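Local coordinates for E3 SUMO-protein ligase SIZ2 (Saccharomyces cerevisiae, PDB 6U75) that acts as a SUMO E3 ligase of the PIAS family, promoting SUMO attachment to target proteins, and may be involved in chromosome maintenance, at residues L54-S59 with I72-P77; A144-I149 with D210-L215; K154-A159 with I240-D245; T181-Q186 with K204-F209. One frame throughout, in Å; residues are numbered along the deposited sequence.

Contact 1: L54-S59 with I72-P77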
# COMPACT_ATOMS: atom_id res chain seq x y z
N LEU A 54 4.86 -5.83 -13.33
CA LEU A 54 3.72 -5.79 -14.23
C LEU A 54 2.56 -5.07 -13.55
O LEU A 54 2.30 -5.28 -12.36
CB LEU A 54 3.30 -7.21 -14.61
CG LEU A 54 2.09 -7.39 -15.53
CD1 LEU A 54 2.44 -7.04 -16.97
CD2 LEU A 54 1.56 -8.81 -15.43
N PHE A 55 1.88 -4.22 -14.30
CA PHE A 55 0.76 -3.43 -13.80
C PHE A 55 -0.45 -3.65 -14.69
O PHE A 55 -0.32 -3.81 -15.91
CB PHE A 55 1.11 -1.94 -13.76
CG PHE A 55 2.18 -1.59 -12.77
CD1 PHE A 55 3.52 -1.77 -13.07
CD2 PHE A 55 1.85 -1.08 -11.53
CE1 PHE A 55 4.51 -1.46 -12.16
CE2 PHE A 55 2.83 -0.76 -10.61
CZ PHE A 55 4.16 -0.95 -10.92
N SER A 56 -1.63 -3.64 -14.07
CA SER A 56 -2.89 -3.78 -14.78
C SER A 56 -3.87 -2.76 -14.21
O SER A 56 -3.96 -2.59 -12.99
CB SER A 56 -3.47 -5.19 -14.65
OG SER A 56 -4.73 -5.29 -15.28
N GLY A 57 -4.60 -2.08 -15.10
CA GLY A 57 -5.55 -1.07 -14.67
C GLY A 57 -6.78 -1.07 -15.55
O GLY A 57 -6.77 -1.57 -16.67
N PHE A 58 -7.85 -0.49 -15.01
CA PHE A 58 -9.06 -0.31 -15.80
C PHE A 58 -8.80 0.66 -16.94
O PHE A 58 -8.26 1.75 -16.73
CB PHE A 58 -10.21 0.20 -14.92
CG PHE A 58 -10.83 -0.86 -14.05
CD1 PHE A 58 -11.16 -2.10 -14.56
CD2 PHE A 58 -11.10 -0.60 -12.72
CE1 PHE A 58 -11.74 -3.07 -13.76
CE2 PHE A 58 -11.68 -1.56 -11.91
CZ PHE A 58 -12.00 -2.80 -12.43
N SER A 59 -9.18 0.25 -18.15
CA SER A 59 -8.97 1.05 -19.36
C SER A 59 -10.28 1.77 -19.67
O SER A 59 -11.15 1.23 -20.36
CB SER A 59 -8.51 0.18 -20.51
OG SER A 59 -8.42 0.92 -21.72
N ILE A 72 -4.43 0.24 -9.79
CA ILE A 72 -4.07 -1.15 -10.08
C ILE A 72 -5.32 -2.01 -9.99
O ILE A 72 -5.90 -2.17 -8.91
CB ILE A 72 -2.97 -1.65 -9.14
CG1 ILE A 72 -1.66 -0.93 -9.45
CG2 ILE A 72 -2.81 -3.17 -9.28
CD1 ILE A 72 -0.49 -1.37 -8.59
N ASP A 73 -5.74 -2.57 -11.12
CA ASP A 73 -6.89 -3.46 -11.17
C ASP A 73 -6.58 -4.57 -12.17
O ASP A 73 -6.47 -4.32 -13.37
CB ASP A 73 -8.17 -2.72 -11.57
CG ASP A 73 -8.81 -2.01 -10.39
OD1 ASP A 73 -9.06 -2.67 -9.37
OD2 ASP A 73 -9.06 -0.79 -10.50
N PHE A 74 -6.43 -5.79 -11.66
CA PHE A 74 -6.30 -6.97 -12.51
C PHE A 74 -7.66 -7.60 -12.74
O PHE A 74 -8.56 -7.49 -11.90
CB PHE A 74 -5.37 -7.99 -11.85
CG PHE A 74 -3.91 -7.74 -12.09
CD1 PHE A 74 -3.20 -6.88 -11.27
CD2 PHE A 74 -3.25 -8.37 -13.13
CE1 PHE A 74 -1.85 -6.65 -11.49
CE2 PHE A 74 -1.90 -8.15 -13.35
CZ PHE A 74 -1.20 -7.29 -12.53
N PRO A 75 -7.86 -8.28 -13.87
CA PRO A 75 -9.10 -9.03 -14.07
C PRO A 75 -9.14 -10.23 -13.13
O PRO A 75 -8.20 -11.02 -13.07
CB PRO A 75 -9.04 -9.47 -15.53
CG PRO A 75 -7.58 -9.47 -15.86
CD PRO A 75 -6.96 -8.38 -15.04
N TYR A 76 -10.24 -10.36 -12.38
CA TYR A 76 -10.40 -11.48 -11.48
C TYR A 76 -11.50 -12.40 -11.98
O TYR A 76 -12.62 -11.92 -12.24
CB TYR A 76 -10.74 -11.01 -10.06
CG TYR A 76 -10.88 -12.16 -9.08
CD1 TYR A 76 -9.76 -12.76 -8.52
CD2 TYR A 76 -12.13 -12.66 -8.74
CE1 TYR A 76 -9.89 -13.81 -7.63
CE2 TYR A 76 -12.27 -13.72 -7.86
CZ TYR A 76 -11.14 -14.29 -7.31
OH TYR A 76 -11.27 -15.34 -6.43
N PRO A 77 -11.25 -13.71 -12.14
CA PRO A 77 -9.98 -14.40 -11.88
C PRO A 77 -8.97 -14.22 -13.01
O PRO A 77 -9.35 -13.89 -14.13
CB PRO A 77 -10.40 -15.86 -11.78
CG PRO A 77 -11.55 -15.95 -12.72
CD PRO A 77 -12.30 -14.65 -12.54
O HOH W 1 -8.03 1.25 -12.46
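Ser56 and Asp73 carry the polar part of this contact, inside the PINIT domain. Asp73 N donates to Ser56 O over 2.6 Å, and Ser56 OG returns a bond to Asp73 O at 2.8 Å. With chi1 at 177°, that hydroxyl stands opposite its own backbone N, beside the carbonyl carbon, and reaches the incoming loop. The two chain paths diverge by 79°, the loop passing across strand 50-58. One water spans Phe58 N and Asp73 OD2, while Asp73 OD1 takes a bond from Gly99 N and a salt bridge from Lys92.

Two CH-pi contacts add to this. Ser56 CB sits over the centre of the Phe74 ring, 3.4 Å from the centroid, and Asp73 CB lies over a face of the Phe58 ring.

Apolar carbons finish the job: Leu54 CD2 meets Phe74 CE2 at 4.1 Å, and Phe55 CD2 touches Ile72 CD1 at 3.8 Å. Replacing Phe74 with an alanine would probably open a gap beneath Ser56 CB and take from Leu54 and Leu80 a shared apolar neighbour. Ser56 thus has both its hydroxyl and its carbonyl engaged in a buried setting, while its CB rests on the Phe74 face.

Contact 2: A144-I149 with D210-L215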
# COMPACT_ATOMS: atom_id res chain seq x y z
N ALA A 144 11.89 1.09 5.77
CA ALA A 144 12.39 2.37 5.26
C ALA A 144 11.30 3.43 5.30
O ALA A 144 11.57 4.59 5.65
CB ALA A 144 12.91 2.19 3.83
N LEU A 145 10.07 3.07 4.94
CA LEU A 145 8.97 4.02 5.00
C LEU A 145 8.70 4.45 6.44
O LEU A 145 8.36 5.61 6.70
CB LEU A 145 7.73 3.41 4.37
CG LEU A 145 7.87 3.00 2.90
CD1 LEU A 145 6.63 2.27 2.42
CD2 LEU A 145 8.15 4.21 2.02
N LEU A 146 8.84 3.52 7.39
CA LEU A 146 8.74 3.89 8.80
C LEU A 146 9.82 4.89 9.17
O LEU A 146 9.57 5.83 9.92
CB LEU A 146 8.84 2.65 9.68
CG LEU A 146 8.73 2.91 11.18
CD1 LEU A 146 7.29 3.21 11.56
CD2 LEU A 146 9.28 1.75 11.98
N GLY A 147 11.04 4.68 8.67
CA GLY A 147 12.09 5.65 8.91
C GLY A 147 11.73 7.02 8.38
O GLY A 147 11.97 8.04 9.03
N LYS A 148 11.14 7.07 7.18
CA LYS A 148 10.67 8.34 6.64
C LYS A 148 9.64 8.97 7.57
O LYS A 148 9.69 10.17 7.85
CB LYS A 148 10.07 8.13 5.25
CG LYS A 148 11.10 7.91 4.15
CD LYS A 148 10.46 7.89 2.77
CE LYS A 148 9.88 9.25 2.38
NZ LYS A 148 9.44 9.29 0.96
N ILE A 149 8.68 8.18 8.04
CA ILE A 149 7.63 8.70 8.91
C ILE A 149 8.23 9.26 10.20
O ILE A 149 7.81 10.32 10.69
CB ILE A 149 6.58 7.61 9.21
CG1 ILE A 149 5.79 7.27 7.94
CG2 ILE A 149 5.65 8.07 10.33
CD1 ILE A 149 4.89 6.07 8.08
N ASP A 210 -0.12 1.29 15.14
CA ASP A 210 1.31 1.13 14.88
C ASP A 210 1.60 1.40 13.41
O ASP A 210 1.03 0.74 12.52
CB ASP A 210 1.77 -0.27 15.27
CG ASP A 210 3.28 -0.38 15.34
OD1 ASP A 210 3.86 0.03 16.36
OD2 ASP A 210 3.89 -0.88 14.36
N ALA A 211 2.48 2.36 13.14
CA ALA A 211 2.79 2.73 11.77
C ALA A 211 3.38 1.55 11.00
O ALA A 211 3.06 1.34 9.83
CB ALA A 211 3.74 3.92 11.74
N LEU A 212 4.25 0.78 11.65
CA LEU A 212 4.92 -0.31 10.96
C LEU A 212 3.93 -1.41 10.58
O LEU A 212 3.96 -1.92 9.45
CB LEU A 212 6.04 -0.88 11.82
CG LEU A 212 6.91 -1.95 11.17
CD1 LEU A 212 7.52 -1.44 9.88
CD2 LEU A 212 8.00 -2.41 12.12
N TRP A 213 3.02 -1.76 11.49
CA TRP A 213 2.02 -2.76 11.16
C TRP A 213 1.03 -2.26 10.12
O TRP A 213 0.57 -3.03 9.28
CB TRP A 213 1.28 -3.20 12.43
CG TRP A 213 2.02 -4.23 13.21
CD1 TRP A 213 2.80 -4.03 14.31
CD2 TRP A 213 2.06 -5.64 12.93
NE1 TRP A 213 3.32 -5.23 14.74
CE2 TRP A 213 2.88 -6.23 13.91
CE3 TRP A 213 1.48 -6.45 11.96
CZ2 TRP A 213 3.14 -7.60 13.95
CZ3 TRP A 213 1.73 -7.81 11.99
CH2 TRP A 213 2.55 -8.37 12.98
N PHE A 214 0.71 -0.96 10.14
CA PHE A 214 -0.13 -0.40 9.10
C PHE A 214 0.54 -0.51 7.74
O PHE A 214 -0.09 -0.92 6.76
CB PHE A 214 -0.46 1.06 9.42
CG PHE A 214 -1.25 1.76 8.35
CD1 PHE A 214 -2.62 1.57 8.25
CD2 PHE A 214 -0.63 2.59 7.44
CE1 PHE A 214 -3.35 2.21 7.27
CE2 PHE A 214 -1.35 3.23 6.46
CZ PHE A 214 -2.72 3.04 6.37
N LEU A 215 1.82 -0.15 7.66
CA LEU A 215 2.54 -0.26 6.39
C LEU A 215 2.67 -1.71 5.95
O LEU A 215 2.66 -2.00 4.75
CB LEU A 215 3.92 0.39 6.51
CG LEU A 215 3.94 1.91 6.69
CD1 LEU A 215 5.33 2.38 7.05
CD2 LEU A 215 3.44 2.60 5.43
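Asp210 OD1, one residue ahead of the Ala211 that packs on Leu146, is gripped by two backbone donors, Lys195 N and Tyr196 N. The other carboxylate oxygen, OD2, accepts from Trp213 N at 3.1 Å through its anti lone pair, with 155° at the hydrogen. Asp210 is therefore the N-cap of helix 211-218, and three N-H groups hold its carboxylate in place; its negative charge probably also suits the start of the helix. A backbone bond between Ala211 and Tyr196 adds to the fixing of this helix end.

From there on the contact is purely apolar. Helix 142-150 runs against helix 211-218 at 136°, the axes of the short segments coming within 9.7 Å. Leu146 forks over the other helix: its CG lies opposite the backbone N (chi1 -179°), which sends CD1 onto Ala211 CB at 3.6 Å and CD2 to Leu212 CB at 4.2 Å, the two leucine side chains crossing at about a right angle. In the opposite direction Leu215 pushes a single methyl, CD1, between residues of helix 142-150. That methyl meets Leu145 CB at 3.7 Å and comes tip to tip with Ile149 CD1 at 3.9 Å.

Pro142 touches both Leu212 and Leu215, and Leu145 also reaches Phe7 and Phe235. No hydrogen bond links the two segments, which meet here through aliphatic groups, while the capping bonds of Asp210 probably help define the start of the SP-RING helix 211-218.

Contact 3: K154-A159 with I240-D245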
# COMPACT_ATOMS: atom_id res chain seq x y z
N LYS A 154 6.24 15.31 14.55
CA LYS A 154 5.15 14.58 15.17
C LYS A 154 3.97 15.51 15.45
O LYS A 154 4.06 16.73 15.31
CB LYS A 154 5.62 13.92 16.47
CG LYS A 154 6.96 13.20 16.34
CD LYS A 154 7.35 12.48 17.62
CE LYS A 154 8.73 11.86 17.51
NZ LYS A 154 8.84 10.93 16.35
N ILE A 155 2.85 14.91 15.84
CA ILE A 155 1.67 15.67 16.26
C ILE A 155 1.89 16.08 17.71
O ILE A 155 1.92 15.24 18.61
CB ILE A 155 0.39 14.85 16.10
CG1 ILE A 155 0.09 14.63 14.61
CG2 ILE A 155 -0.78 15.55 16.78
CD1 ILE A 155 -0.96 13.57 14.35
N ILE A 156 2.05 17.39 17.94
CA ILE A 156 2.43 17.87 19.26
C ILE A 156 1.39 17.47 20.31
O ILE A 156 0.19 17.36 20.02
CB ILE A 156 2.64 19.39 19.25
CG1 ILE A 156 1.39 20.11 18.72
CG2 ILE A 156 3.85 19.74 18.39
CD1 ILE A 156 1.46 21.62 18.84
N LYS A 157 1.86 17.26 21.54
CA LYS A 157 0.97 16.87 22.63
C LYS A 157 0.01 17.99 23.00
O LYS A 157 -1.10 17.71 23.47
CB LYS A 157 1.80 16.45 23.85
CG LYS A 157 2.87 17.45 24.28
CD LYS A 157 3.76 16.87 25.37
CE LYS A 157 5.06 17.65 25.51
NZ LYS A 157 4.85 19.07 25.93
N GLN A 158 0.41 19.25 22.81
CA GLN A 158 -0.50 20.36 23.09
C GLN A 158 -1.76 20.25 22.25
O GLN A 158 -2.87 20.50 22.74
CB GLN A 158 0.20 21.69 22.83
CG GLN A 158 1.29 22.05 23.83
CD GLN A 158 2.58 21.30 23.60
OE1 GLN A 158 2.66 20.42 22.74
NE2 GLN A 158 3.61 21.64 24.37
N ALA A 159 -1.62 19.87 20.97
CA ALA A 159 -2.78 19.74 20.11
C ALA A 159 -3.72 18.65 20.61
O ALA A 159 -4.94 18.82 20.61
CB ALA A 159 -2.33 19.44 18.68
N ILE A 240 3.60 10.59 13.78
CA ILE A 240 3.59 10.01 15.12
C ILE A 240 2.84 10.94 16.06
O ILE A 240 2.90 12.17 15.93
CB ILE A 240 5.03 9.77 15.62
CG1 ILE A 240 5.75 8.76 14.72
CG2 ILE A 240 5.02 9.29 17.07
CD1 ILE A 240 5.17 7.36 14.77
N SER A 241 2.13 10.36 17.02
CA SER A 241 1.41 11.11 18.05
C SER A 241 2.30 11.22 19.28
O SER A 241 2.58 10.22 19.94
CB SER A 241 0.08 10.44 18.39
OG SER A 241 -0.46 10.99 19.58
N GLU A 242 2.74 12.44 19.59
CA GLU A 242 3.62 12.63 20.74
C GLU A 242 2.93 12.27 22.05
O GLU A 242 3.58 11.77 22.97
CB GLU A 242 4.12 14.07 20.78
CG GLU A 242 5.22 14.32 21.79
CD GLU A 242 5.61 15.78 21.91
OE1 GLU A 242 4.87 16.63 21.36
OE2 GLU A 242 6.64 16.07 22.54
N PHE A 243 1.62 12.50 22.14
CA PHE A 243 0.90 12.24 23.38
C PHE A 243 0.91 10.76 23.72
O PHE A 243 1.38 10.35 24.80
CB PHE A 243 -0.53 12.77 23.26
CG PHE A 243 -1.28 12.82 24.55
CD1 PHE A 243 -0.92 13.71 25.55
CD2 PHE A 243 -2.38 11.99 24.77
CE1 PHE A 243 -1.61 13.76 26.74
CE2 PHE A 243 -3.08 12.04 25.96
CZ PHE A 243 -2.69 12.93 26.95
N VAL A 244 0.40 9.93 22.81
CA VAL A 244 0.37 8.49 23.05
C VAL A 244 1.79 7.94 23.16
O VAL A 244 2.05 7.01 23.94
CB VAL A 244 -0.42 7.78 21.93
CG1 VAL A 244 -0.52 6.29 22.22
CG2 VAL A 244 -1.81 8.39 21.79
N ASP A 245 2.72 8.48 22.38
CA ASP A 245 4.10 8.02 22.45
C ASP A 245 4.68 8.25 23.84
O ASP A 245 5.34 7.36 24.40
CB ASP A 245 4.94 8.73 21.39
CG ASP A 245 6.39 8.29 21.41
OD1 ASP A 245 6.66 7.13 21.03
OD2 ASP A 245 7.25 9.10 21.80
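The Phe243 ring meets Lys157 CB at its edge, near the ring plane, with CD1 at 4.2 Å; Thr160, Thr161 and Ile164 of helix 157-168, which also holds Lys157, touch Phe243 too. The other flat group, the Glu242 carboxylate, is approached from above its plane: Lys157 N donates to OE1 at 3.1 Å, 36° out of the plane. Lys157 CG, set between its backbone N and carbonyl carbon (chi1 51°), passes 3.6 Å from Glu242 OE1, and the chain runs on obliquely past the carboxylate, with NZ not in contact with it.

A single parallel beta bridge, Ile155 with Ser241, joins the start of helix 157-168 to the SP-RING-type zinc finger, where helix 242-249 begins; Ile156 and Ser241 are the N-caps. Ile155 N donates nearly straight to Ile240 O at 2.7 Å, and Glu242 N returns a bond to Ile155 O at 3.1 Å. With an alanine in place of Glu242, Lys157 N would probably lose its acceptor here, and the two helix starts would be held less closely.

Ile155 packs on Asp201 and Lys199, close to the zinc ligand Cys203. Before the bridge, Lys154 and Ile240 lie side by side, pointing the same way, Lys154 CD 4.0 Å from Ile240 CG2.

Contact 4: T181-Q186 with K204-F209. With ZN (zinc ion), chain C.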
# COMPACT_ATOMS: atom_id res chain seq x y z
N THR A 181 -12.57 8.97 29.29
CA THR A 181 -12.48 8.20 28.06
C THR A 181 -11.31 7.24 28.14
O THR A 181 -10.35 7.47 28.88
CB THR A 181 -12.33 9.13 26.84
OG1 THR A 181 -12.20 8.34 25.65
CG2 THR A 181 -11.11 10.03 26.98
N VAL A 182 -11.39 6.14 27.40
CA VAL A 182 -10.40 5.07 27.47
C VAL A 182 -9.52 5.15 26.23
O VAL A 182 -10.00 5.04 25.10
CB VAL A 182 -11.06 3.69 27.61
CG1 VAL A 182 -11.60 3.51 29.02
CG2 VAL A 182 -12.17 3.51 26.58
N LEU A 183 -8.22 5.33 26.45
CA LEU A 183 -7.21 5.32 25.40
C LEU A 183 -6.49 3.98 25.44
O LEU A 183 -5.90 3.62 26.46
CB LEU A 183 -6.22 6.47 25.58
CG LEU A 183 -4.97 6.45 24.69
CD1 LEU A 183 -5.34 6.66 23.23
CD2 LEU A 183 -3.98 7.51 25.16
N SER A 184 -6.54 3.24 24.33
CA SER A 184 -5.86 1.96 24.24
C SER A 184 -4.42 2.17 23.79
O SER A 184 -4.15 2.95 22.87
CB SER A 184 -6.58 1.03 23.26
OG SER A 184 -5.81 -0.14 23.01
N LEU A 185 -3.49 1.48 24.45
CA LEU A 185 -2.10 1.45 24.03
C LEU A 185 -1.82 0.31 23.06
O LEU A 185 -0.66 0.11 22.68
CB LEU A 185 -1.18 1.32 25.24
CG LEU A 185 -1.31 2.42 26.31
CD1 LEU A 185 -0.22 2.26 27.36
CD2 LEU A 185 -1.25 3.80 25.68
N GLN A 186 -2.84 -0.43 22.64
CA GLN A 186 -2.69 -1.57 21.75
C GLN A 186 -3.00 -1.16 20.32
O GLN A 186 -3.79 -0.24 20.07
CB GLN A 186 -3.61 -2.72 22.17
CG GLN A 186 -3.47 -3.11 23.63
CD GLN A 186 -2.06 -3.50 24.00
OE1 GLN A 186 -1.29 -2.69 24.51
NE2 GLN A 186 -1.70 -4.75 23.74
N LYS A 204 -10.22 12.30 13.44
CA LYS A 204 -10.94 12.91 14.55
C LYS A 204 -11.05 11.92 15.71
O LYS A 204 -12.14 11.53 16.13
CB LYS A 204 -12.32 13.38 14.09
CG LYS A 204 -12.30 14.15 12.77
CD LYS A 204 -11.56 15.48 12.90
CE LYS A 204 -11.14 16.01 11.54
NZ LYS A 204 -10.50 17.35 11.63
N HIS A 205 -9.89 11.50 16.21
CA HIS A 205 -9.83 10.54 17.31
C HIS A 205 -8.42 10.52 17.87
O HIS A 205 -7.45 10.68 17.13
CB HIS A 205 -10.25 9.14 16.85
CG HIS A 205 -9.47 8.64 15.67
ND1 HIS A 205 -8.14 8.29 15.74
CD2 HIS A 205 -9.85 8.41 14.38
CE1 HIS A 205 -7.73 7.87 14.56
NE2 HIS A 205 -8.75 7.94 13.71
N ILE A 206 -8.32 10.33 19.19
CA ILE A 206 -7.01 10.28 19.84
C ILE A 206 -6.36 8.91 19.72
O ILE A 206 -5.14 8.79 19.92
CB ILE A 206 -7.10 10.67 21.32
CG1 ILE A 206 -8.13 9.80 22.05
CG2 ILE A 206 -7.46 12.14 21.47
CD1 ILE A 206 -8.07 9.92 23.56
N GLN A 207 -7.12 7.87 19.39
CA GLN A 207 -6.54 6.54 19.25
C GLN A 207 -5.59 6.50 18.07
O GLN A 207 -5.77 7.20 17.06
CB GLN A 207 -7.64 5.49 19.07
CG GLN A 207 -8.52 5.27 20.29
CD GLN A 207 -9.66 6.26 20.37
OE1 GLN A 207 -9.61 7.35 19.80
NE2 GLN A 207 -10.72 5.88 21.08
N CYS A 208 -4.56 5.67 18.19
CA CYS A 208 -3.51 5.55 17.19
C CYS A 208 -3.37 4.09 16.77
O CYS A 208 -4.03 3.19 17.31
CB CYS A 208 -2.17 6.07 17.72
SG CYS A 208 -2.19 7.81 18.21
N PHE A 209 -2.51 3.86 15.78
CA PHE A 209 -2.19 2.53 15.30
C PHE A 209 -0.70 2.48 15.00
O PHE A 209 -0.09 3.49 14.65
CB PHE A 209 -2.99 2.17 14.05
CG PHE A 209 -2.89 3.20 12.96
CD1 PHE A 209 -3.77 4.26 12.90
CD2 PHE A 209 -1.91 3.10 11.98
CE1 PHE A 209 -3.68 5.21 11.90
CE2 PHE A 209 -1.81 4.04 10.98
CZ PHE A 209 -2.70 5.10 10.94
ZN ZN C . -8.47 7.83 11.70
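Leu183 and Ile206 bring the first strand of the SP-RING zinc finger up to the loop that carries one of its zinc ligands.

The packing is apolar and turns on one methyl. Leu183 CG lies opposite the backbone N (chi1 170°), which points CD1 at the loop; there it touches Ile206 O at 3.9 Å, Gln207 CA at 4.2 Å and Ile206 CD1 at 4.3 Å. No hydrogen bond joins the two segments. Leu183 also rests on Ile247 and Ile260, while Ile206 packs against Thr160, Tyr163 and Ile164, so the pair sits where the finger's strand 181-184, its loop and helix 242-249 meet helix 157-168.

The hydrogen bonds here run within a segment or to neighbours. Where strand 181-184 ends, Ser184 OG accepts from Gln186 N at 3.0 Å, an ST turn. Lys199, from strand 197-199, bonds through NZ to His205 O.

The zinc ion is held by His205 together with Cys203, Cys226 and Cys229. Cys208 is not one of the ligands; its sulfur packs on Ser241 and Val244 instead, in keeping with the single zinc site of SP-RING domains, where classical RINGs have two. Both nitrogens of the His205 ring have partners: NE2 binds zinc at 2.0 Å, and ND1 gives only a weak, bent bond to Gln207 O at 2.9 Å, with 129° at the hydrogen.

From the N terminus, contact 1 comes first, closing a short loop that folds residues 72-77 back onto strand 50-58 of the PINIT domain. It is complete before the others begin, and lies about 39 Å from contact 3 between centres. Contact 2 then ties helix 142-150 to the SP-RING helix 211-218, and contact 3 joins the start of helix 157-168 to that of helix 242-249; their segments alternate along the chain, so the two long loops cross. Contact 4 falls within both, linking strand 181-184 to the zinc-binding loop. It touches contact 2 through Phe209 against Phe214, and contact 3 where Val244 CG2 packs on Leu183 CD2.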